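Local coordinates for protein trichothecene 3-O-acetyltransferase (Gibberella zeae, PDB 2RKT) that catalyses transfer of the acetyl group of acetyl-CoA to the 3-hydroxyl of trichothecene toxins such as deoxynivalenol and T-2, as a member of the BAHD acyltransferase superfamily, at residues Q45-F50 with D81-V86; K174-D179 with Y389-G394. All blocks are in the same frame, centred on the assembly; numbering follows the deposited sequence.

Contact 1: residues Q45-F50 with D81-V86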
ATOM      1  N   GLN A  45       0.428  16.235  20.797  1.00 17.44           N
ATOM      2  CA  GLN A  45       0.965  15.600  22.029  1.00 17.73           C
ATOM      3  C   GLN A  45       1.333  14.140  21.787  1.00 16.60           C
ATOM      4  O   GLN A  45       2.348  13.635  22.303  1.00 16.23           O
ATOM      5  CB  GLN A  45      -0.034  15.705  23.192  1.00 18.08           C
ATOM      6  CG  GLN A  45       0.503  15.151  24.543  1.00 21.40           C
ATOM      7  CD  GLN A  45       1.968  15.597  24.884  1.00 28.82           C
ATOM      8  OE1 GLN A  45       2.301  16.805  24.902  1.00 31.05           O
ATOM      9  NE2 GLN A  45       2.837  14.613  25.121  1.00 29.02           N
ATOM     10  N   GLY A  46       0.497  13.435  21.026  1.00 14.97           N
ATOM     11  CA  GLY A  46       0.779  12.044  20.762  1.00 14.96           C
ATOM     12  C   GLY A  46       2.017  11.903  19.884  1.00 15.19           C
ATOM     13  O   GLY A  46       2.843  11.014  20.080  1.00 14.92           O
ATOM     14  N   LEU A  47       2.132  12.768  18.885  1.00 15.59           N
ATOM     15  CA  LEU A  47       3.299  12.745  18.014  1.00 16.68           C
ATOM     16  C   LEU A  47       4.591  13.059  18.750  1.00 17.14           C
ATOM     17  O   LEU A  47       5.641  12.548  18.406  1.00 17.23           O
ATOM     18  CB  LEU A  47       3.161  13.759  16.920  1.00 16.90           C
ATOM     19  CG  LEU A  47       2.359  13.387  15.683  1.00 19.95           C
ATOM     20  CD1 LEU A  47       2.185  14.702  14.918  1.00 19.14           C
ATOM     21  CD2 LEU A  47       3.133  12.351  14.879  1.00 18.78           C
ATOM     22  N   LYS A  48       4.503  13.954  19.729  1.00 16.61           N
ATOM     23  CA  LYS A  48       5.657  14.350  20.545  1.00 16.73           C
ATOM     24  C   LYS A  48       6.067  13.166  21.415  1.00 15.75           C
ATOM     25  O   LYS A  48       7.206  12.772  21.440  1.00 15.26           O
ATOM     26  CB  LYS A  48       5.271  15.576  21.410  1.00 16.09           C
ATOM     27  CG  LYS A  48       6.386  15.991  22.376  1.00 18.13           C
ATOM     28  CD  LYS A  48       5.981  17.261  23.157  1.00 18.73           C
ATOM     29  CE  LYS A  48       7.188  17.883  23.848  1.00 22.95           C
ATOM     30  NZ  LYS A  48       7.216  17.335  25.235  1.00 24.66           N
ATOM     31  N   ARG A  49       5.103  12.590  22.114  1.00 15.58           N
ATOM     32  CA  ARG A  49       5.322  11.375  22.885  1.00 16.53           C
ATOM     33  C   ARG A  49       5.974  10.234  22.061  1.00 16.03           C
ATOM     34  O   ARG A  49       6.878   9.555  22.521  1.00 15.82           O
ATOM     35  CB  ARG A  49       3.981  10.846  23.470  1.00 15.43           C
ATOM     36  CG  ARG A  49       4.237   9.635  24.358  1.00 16.54           C
ATOM     37  CD  ARG A  49       2.954   9.027  24.956  1.00 17.41           C
ATOM     38  NE  ARG A  49       3.217   7.688  25.455  1.00 18.09           N
ATOM     39  CZ  ARG A  49       2.317   6.714  25.627  1.00 19.38           C
ATOM     40  NH1 ARG A  49       2.703   5.527  26.096  1.00 16.46           N
ATOM     41  NH2 ARG A  49       1.047   6.896  25.319  1.00 20.58           N
ATOM     42  N   PHE A  50       5.439   9.991  20.871  1.00 15.70           N
ATOM     43  CA  PHE A  50       5.895   8.897  20.037  1.00 16.45           C
ATOM     44  C   PHE A  50       7.338   9.184  19.625  1.00 15.53           C
ATOM     45  O   PHE A  50       8.186   8.318  19.756  1.00 16.53           O
ATOM     46  CB  PHE A  50       4.950   8.774  18.830  1.00 15.81           C
ATOM     47  CG  PHE A  50       5.155   7.527  17.958  1.00 18.39           C
ATOM     48  CD1 PHE A  50       4.669   7.530  16.650  1.00 20.56           C
ATOM     49  CD2 PHE A  50       5.852   6.396  18.411  1.00 18.45           C
ATOM     50  CE1 PHE A  50       4.832   6.431  15.813  1.00 19.17           C
ATOM     51  CE2 PHE A  50       6.031   5.300  17.587  1.00 20.74           C
ATOM     52  CZ  PHE A  50       5.496   5.320  16.249  1.00 17.17           C
ATOM     53  N   ASP A  81      12.361  17.685  15.016  1.00 21.67           N
ATOM     54  CA  ASP A  81      12.116  17.185  16.386  1.00 22.29           C
ATOM     55  C   ASP A  81      10.968  16.188  16.422  1.00 21.93           C
ATOM     56  O   ASP A  81      11.087  15.119  17.015  1.00 22.10           O
ATOM     57  CB  ASP A  81      11.854  18.348  17.397  1.00 23.02           C
ATOM     58  CG  ASP A  81      13.070  19.227  17.618  0.50 21.26           C
ATOM     59  OD1 ASP A  81      14.190  18.874  17.181  0.50 20.73           O
ATOM     60  OD2 ASP A  81      12.883  20.303  18.218  0.50 23.72           O
ATOM     61  N   VAL A  82       9.868  16.536  15.763  1.00 21.85           N
ATOM     62  CA  VAL A  82       8.710  15.659  15.666  1.00 21.53           C
ATOM     63  C   VAL A  82       8.428  15.463  14.179  1.00 21.54           C
ATOM     64  O   VAL A  82       8.916  16.256  13.355  1.00 21.47           O
ATOM     65  CB  VAL A  82       7.486  16.244  16.420  1.00 21.50           C
ATOM     66  CG1 VAL A  82       7.709  16.174  17.972  1.00 20.17           C
ATOM     67  CG2 VAL A  82       7.182  17.713  15.932  1.00 22.69           C
ATOM     68  N   PRO A  83       7.645  14.429  13.818  1.00 21.98           N
ATOM     69  CA  PRO A  83       7.155  14.380  12.421  1.00 22.28           C
ATOM     70  C   PRO A  83       6.218  15.572  12.207  1.00 22.66           C
ATOM     71  O   PRO A  83       5.482  15.956  13.133  1.00 22.44           O
ATOM     72  CB  PRO A  83       6.350  13.085  12.389  1.00 21.47           C
ATOM     73  CG  PRO A  83       6.907  12.302  13.571  1.00 22.98           C
ATOM     74  CD  PRO A  83       7.101  13.305  14.609  1.00 20.78           C
ATOM     75  N   ARG A  84       6.254  16.145  11.010  1.00 23.78           N
ATOM     76  CA  ARG A  84       5.424  17.298  10.622  0.50 23.91           C
ATOM     77  C   ARG A  84       3.943  16.889  10.424  1.00 24.02           C
ATOM     78  O   ARG A  84       3.669  15.937   9.642  1.00 23.28           O
ATOM     79  CB  ARG A  84       5.935  17.870   9.277  0.50 24.37           C
ATOM     80  CG  ARG A  84       7.440  18.209   9.190  0.50 24.74           C
ATOM     81  CD  ARG A  84       7.860  18.689   7.784  0.50 24.49           C
ATOM     82  NE  ARG A  84       9.019  19.594   7.811  0.50 25.06           N
ATOM     83  CZ  ARG A  84       9.585  20.162   6.740  0.50 24.42           C
ATOM     84  NH1 ARG A  84       9.123  19.920   5.521  0.50 23.77           N
ATOM     85  NH2 ARG A  84      10.631  20.968   6.892  0.50 24.01           N
ATOM     86  N   VAL A  85       3.012  17.610  11.068  1.00 23.13           N
ATOM     87  CA  VAL A  85       1.585  17.579  10.721  1.00 23.14           C
ATOM     88  C   VAL A  85       1.267  18.900  10.034  1.00 22.65           C
ATOM     89  O   VAL A  85       1.622  19.961  10.554  1.00 23.52           O
ATOM     90  CB  VAL A  85       0.618  17.592  11.925  1.00 24.15           C
ATOM     91  CG1 VAL A  85      -0.735  16.961  11.512  1.00 22.51           C
ATOM     92  CG2 VAL A  85       1.210  16.955  13.126  1.00 24.03           C
ATOM     93  N   VAL A  86       0.605  18.837   8.890  1.00 19.82           N
ATOM     94  CA  VAL A  86       0.027  20.015   8.241  1.00 19.18           C
ATOM     95  C   VAL A  86      -1.422  20.004   8.661  1.00 18.10           C
ATOM     96  O   VAL A  86      -2.075  18.960   8.604  1.00 17.99           O
ATOM     97  CB  VAL A  86       0.054  19.874   6.703  1.00 18.99           C
ATOM     98  CG1 VAL A  86      -0.597  21.104   6.001  1.00 19.30           C
ATOM     99  CG2 VAL A  86       1.460  19.628   6.211  1.00 20.08           C
TER

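Contact 2: residues K174-D179 with Y389-G394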
ATOM      1  N   LYS A 174      -2.039   4.676  19.823  1.00 13.27           N
ATOM      2  CA  LYS A 174      -1.666   4.419  21.235  1.00 14.17           C
ATOM      3  C   LYS A 174      -1.062   5.639  21.988  1.00 14.18           C
ATOM      4  O   LYS A 174      -1.513   5.981  23.099  1.00 14.32           O
ATOM      5  CB  LYS A 174      -0.685   3.222  21.301  1.00 13.64           C
ATOM      6  CG  LYS A 174      -1.326   1.917  20.770  1.00 15.75           C
ATOM      7  CD  LYS A 174      -0.543   0.720  21.290  1.00 21.67           C
ATOM      8  N   ALA A 175      -0.003   6.221  21.416  1.00 14.39           N
ATOM      9  CA  ALA A 175       0.627   7.476  21.929  1.00 15.15           C
ATOM     10  C   ALA A 175      -0.371   8.605  22.199  1.00 16.23           C
ATOM     11  O   ALA A 175      -0.400   9.184  23.296  1.00 16.94           O
ATOM     12  CB  ALA A 175       1.778   7.944  20.988  1.00 14.07           C
ATOM     13  N   CYS A 176      -1.181   8.927  21.198  1.00 16.02           N
ATOM     14  CA  CYS A 176      -2.206   9.958  21.323  1.00 15.70           C
ATOM     15  C   CYS A 176      -3.270   9.632  22.360  1.00 16.02           C
ATOM     16  O   CYS A 176      -3.854  10.537  22.968  1.00 15.88           O
ATOM     17  CB  CYS A 176      -2.930  10.084  19.965  1.00 16.30           C
ATOM     18  SG  CYS A 176      -1.984  10.775  18.636  1.00 14.41           S
ATOM     19  N   ARG A 177      -3.585   8.339  22.531  1.00 15.97           N
ATOM     20  CA  ARG A 177      -4.697   7.943  23.403  1.00 14.87           C
ATOM     21  C   ARG A 177      -4.284   7.495  24.805  1.00 16.27           C
ATOM     22  O   ARG A 177      -5.118   6.930  25.565  1.00 15.78           O
ATOM     23  CB  ARG A 177      -5.602   6.910  22.702  1.00 15.73           C
ATOM     24  CG  ARG A 177      -5.065   5.461  22.707  1.00 12.73           C
ATOM     25  CD  ARG A 177      -5.600   4.694  21.517  1.00 12.09           C
ATOM     26  NE  ARG A 177      -7.041   4.460  21.621  1.00 11.24           N
ATOM     27  CZ  ARG A 177      -7.624   3.421  22.222  1.00  9.89           C
ATOM     28  NH1 ARG A 177      -8.941   3.330  22.204  1.00  9.57           N
ATOM     29  NH2 ARG A 177      -6.917   2.452  22.799  1.00 15.48           N
ATOM     30  N   ASN A 178      -3.015   7.775  25.139  1.00 17.03           N
ATOM     31  CA  ASN A 178      -2.384   7.469  26.442  1.00 17.70           C
ATOM     32  C   ASN A 178      -2.366   5.977  26.799  1.00 17.29           C
ATOM     33  O   ASN A 178      -2.550   5.581  27.965  1.00 16.63           O
ATOM     34  CB  ASN A 178      -2.993   8.310  27.585  1.00 19.36           C
ATOM     35  CG  ASN A 178      -3.057   9.794  27.271  1.00 22.94           C
ATOM     36  OD1 ASN A 178      -2.036  10.430  27.060  1.00 28.27           O
ATOM     37  ND2 ASN A 178      -4.282  10.353  27.221  1.00 28.34           N
ATOM     38  N   ASP A 179      -2.121   5.134  25.799  1.00 16.72           N
ATOM     39  CA  ASP A 179      -2.001   3.686  26.057  1.00 15.94           C
ATOM     40  C   ASP A 179      -0.545   3.490  26.427  1.00 16.03           C
ATOM     41  O   ASP A 179       0.324   4.232  25.945  1.00 14.09           O
ATOM     42  CB  ASP A 179      -2.312   2.850  24.806  1.00 15.17           C
ATOM     43  CG  ASP A 179      -3.789   2.693  24.530  1.00 18.65           C
ATOM     44  OD1 ASP A 179      -4.588   2.647  25.471  1.00 17.06           O
ATOM     45  OD2 ASP A 179      -4.163   2.566  23.343  1.00 18.06           O
ATOM     46  N   TYR A 389      -8.203   2.602  14.864  1.00 15.69           N
ATOM     47  CA  TYR A 389      -7.456   3.727  15.428  1.00 15.18           C
ATOM     48  C   TYR A 389      -8.275   4.987  15.591  1.00 14.99           C
ATOM     49  O   TYR A 389      -8.784   5.542  14.612  1.00 13.27           O
ATOM     50  CB  TYR A 389      -6.154   3.990  14.682  1.00 15.08           C
ATOM     51  CG  TYR A 389      -5.375   2.752  14.370  1.00 15.12           C
ATOM     52  CD1 TYR A 389      -4.560   2.704  13.218  1.00 14.96           C
ATOM     53  CD2 TYR A 389      -5.404   1.635  15.222  1.00 14.30           C
ATOM     54  CE1 TYR A 389      -3.825   1.573  12.902  1.00 14.04           C
ATOM     55  CE2 TYR A 389      -4.725   0.459  14.865  1.00 16.15           C
ATOM     56  CZ  TYR A 389      -3.914   0.453  13.714  1.00 16.00           C
ATOM     57  OH  TYR A 389      -3.232  -0.687  13.327  1.00 16.42           O
ATOM     58  N   ASP A 390      -8.419   5.418  16.838  1.00 14.37           N
ATOM     59  CA  ASP A 390      -9.147   6.661  17.166  1.00 14.98           C
ATOM     60  C   ASP A 390      -8.187   7.834  17.512  1.00 15.67           C
ATOM     61  O   ASP A 390      -8.604   8.990  17.504  1.00 16.49           O
ATOM     62  CB  ASP A 390     -10.176   6.400  18.280  1.00 14.25           C
ATOM     63  CG  ASP A 390      -9.561   5.704  19.499  1.00 14.90           C
ATOM     64  OD1 ASP A 390      -8.489   6.156  19.983  1.00 13.63           O
ATOM     65  OD2 ASP A 390     -10.143   4.674  19.961  1.00 12.72           O
ATOM     66  N   PHE A 391      -6.911   7.522  17.801  1.00 15.82           N
ATOM     67  CA  PHE A 391      -5.896   8.554  18.147  1.00 15.09           C
ATOM     68  C   PHE A 391      -6.319   9.403  19.361  1.00 15.08           C
ATOM     69  O   PHE A 391      -5.895  10.541  19.492  1.00 14.99           O
ATOM     70  CB  PHE A 391      -5.515   9.465  16.955  1.00 14.08           C
ATOM     71  CG  PHE A 391      -4.993   8.702  15.745  1.00 13.65           C
ATOM     72  CD1 PHE A 391      -5.870   8.287  14.765  1.00 13.74           C
ATOM     73  CD2 PHE A 391      -3.640   8.416  15.597  1.00 12.53           C
ATOM     74  CE1 PHE A 391      -5.438   7.554  13.653  1.00 15.71           C
ATOM     75  CE2 PHE A 391      -3.179   7.683  14.474  1.00 14.03           C
ATOM     76  CZ  PHE A 391      -4.090   7.251  13.516  1.00 14.32           C
ATOM     77  N   GLY A 392      -7.133   8.835  20.244  1.00 14.79           N
ATOM     78  CA  GLY A 392      -7.594   9.570  21.445  1.00 14.06           C
ATOM     79  C   GLY A 392      -8.345  10.853  21.112  1.00 14.46           C
ATOM     80  O   GLY A 392      -8.474  11.723  21.968  1.00 14.64           O
ATOM     81  N   LEU A 393      -8.871  10.965  19.882  1.00 14.73           N
ATOM     82  CA  LEU A 393      -9.539  12.234  19.406  1.00 14.51           C
ATOM     83  C   LEU A 393     -10.967  12.491  19.865  1.00 14.14           C
ATOM     84  O   LEU A 393     -11.490  13.636  19.732  1.00 15.88           O
ATOM     85  CB  LEU A 393      -9.430  12.381  17.879  1.00 14.60           C
ATOM     86  CG  LEU A 393      -8.018  12.406  17.253  1.00 13.57           C
ATOM     87  CD1 LEU A 393      -8.061  12.596  15.743  1.00 16.02           C
ATOM     88  CD2 LEU A 393      -7.110  13.489  17.849  1.00 14.45           C
ATOM     89  N   GLY A 394     -11.592  11.469  20.426  1.00 13.61           N
ATOM     90  CA  GLY A 394     -12.987  11.552  20.911  1.00 12.49           C
ATOM     91  C   GLY A 394     -14.008  11.536  19.786  1.00 13.45           C
ATOM     92  O   GLY A 394     -15.183  11.867  20.001  1.00 14.67           O
TER

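Contact 1: residues Q45-F50 with D81-V86
K48, within helix 36-53, and V82, in the loop that runs into strand 85-89, mark the nearest approach of the two backbones, with their CA atoms 5.9 Å apart, and no hydrogen bond crosses between the segments. The contact is apolar and is carried mainly by L47, whose side chain projects from the helix onto the loop and V85. Its CG stands beside the backbone N and opposite the carbonyl carbon (chi1 -83°), which turns the side chain towards 81-86, and chi2 of 169° then sets the two methyls. CD2 rests against the CB-CG-CD side of the P83 ring, 4.0 Å from P83 CG, the two side chains lying alongside and running opposite ways. CD1 lies 4.0 Å from P83 O and reaches on towards V85, where the modelled approach to the valine methyl is too short to be trusted in detail. V82 meets the helix backbone rather than a side-chain tip: its CG1 packs 3.8 Å from K48 CA and 4.2 Å from L47 O. Of the K48 side chain, CB comes nearest, 4.3 Å from V82 CG1; the rest extends to a weak, long ion pair with E52. The same L47 O is hydrogen-bonded by the S51 hydroxyl. Further inward, L47 also packs on L172 of helix 162-176 and L140 of strand 138-145, while P83 touches I138 and V85 touches F43 and L142. Helix 36-53 is thus seated against helix 162-176 and the edge of the five-stranded mixed sheet, where outermost strand 85-89 runs parallel to strand 138-145.

Contact 2: residues K174-D179 with Y389-G394
D390 OD1 is gripped from two sides: R177 NE reaches it at 2.8 Å on the syn side, and the G392 backbone N at 3.0 Å on the anti side, closing an Asx turn. Both bonds are nearly straight. R177 NH1 adds a more bent bond of 2.9 Å to the syn lone pair of D390 OD2, which is tilted from the guanidinium plane, so the arginine holds the carboxylate side-on, the two planes turned 33° apart. R177 CG lies between its own N and C (chi1 79°), and a bend at chi3 turns the guanidinium towards D390, the two side chains crossing at about a right angle. R177 NH2 then binds D179 OD2, 2.8 Å away in the guanidinium plane. Beneath this network the backbones close to 3.9 Å between the CA atoms of R177 and G392, and C176 CB packs 4.0 Å from F391 CB, its SG near the edge of the phenyl ring. The type I' turn D390-L393 belongs to a DFGLG sequence, corresponding to the DFGWG motif of BAHD enzymes. K397 also pairs with D390 OD2, and these opposite charges probably keep the carboxylate ionised, consistent with a structural role that fastens the turn to the end of helix 162-176.

Overall arrangement
Both contacts are partly buried, about 23 Å from the centre of the chain, and their own centres are 13 Å apart. Helix 162-176 relates them: its L172 packs on L47 of contact 1 and on F391 of contact 2. A direct join comes from R49 NH1, which lies 2.7 Å from D179 O in a probable hydrogen bond. Contact 1 joins segments 31 residues apart and is wholly apolar across them, setting helix 36-53 against the edge of the five-stranded mixed sheet. Contact 2 spans 210 residues and brings a late loop back to the N-terminal region, with an ionic network at the outer side and C176 and F391 buried within.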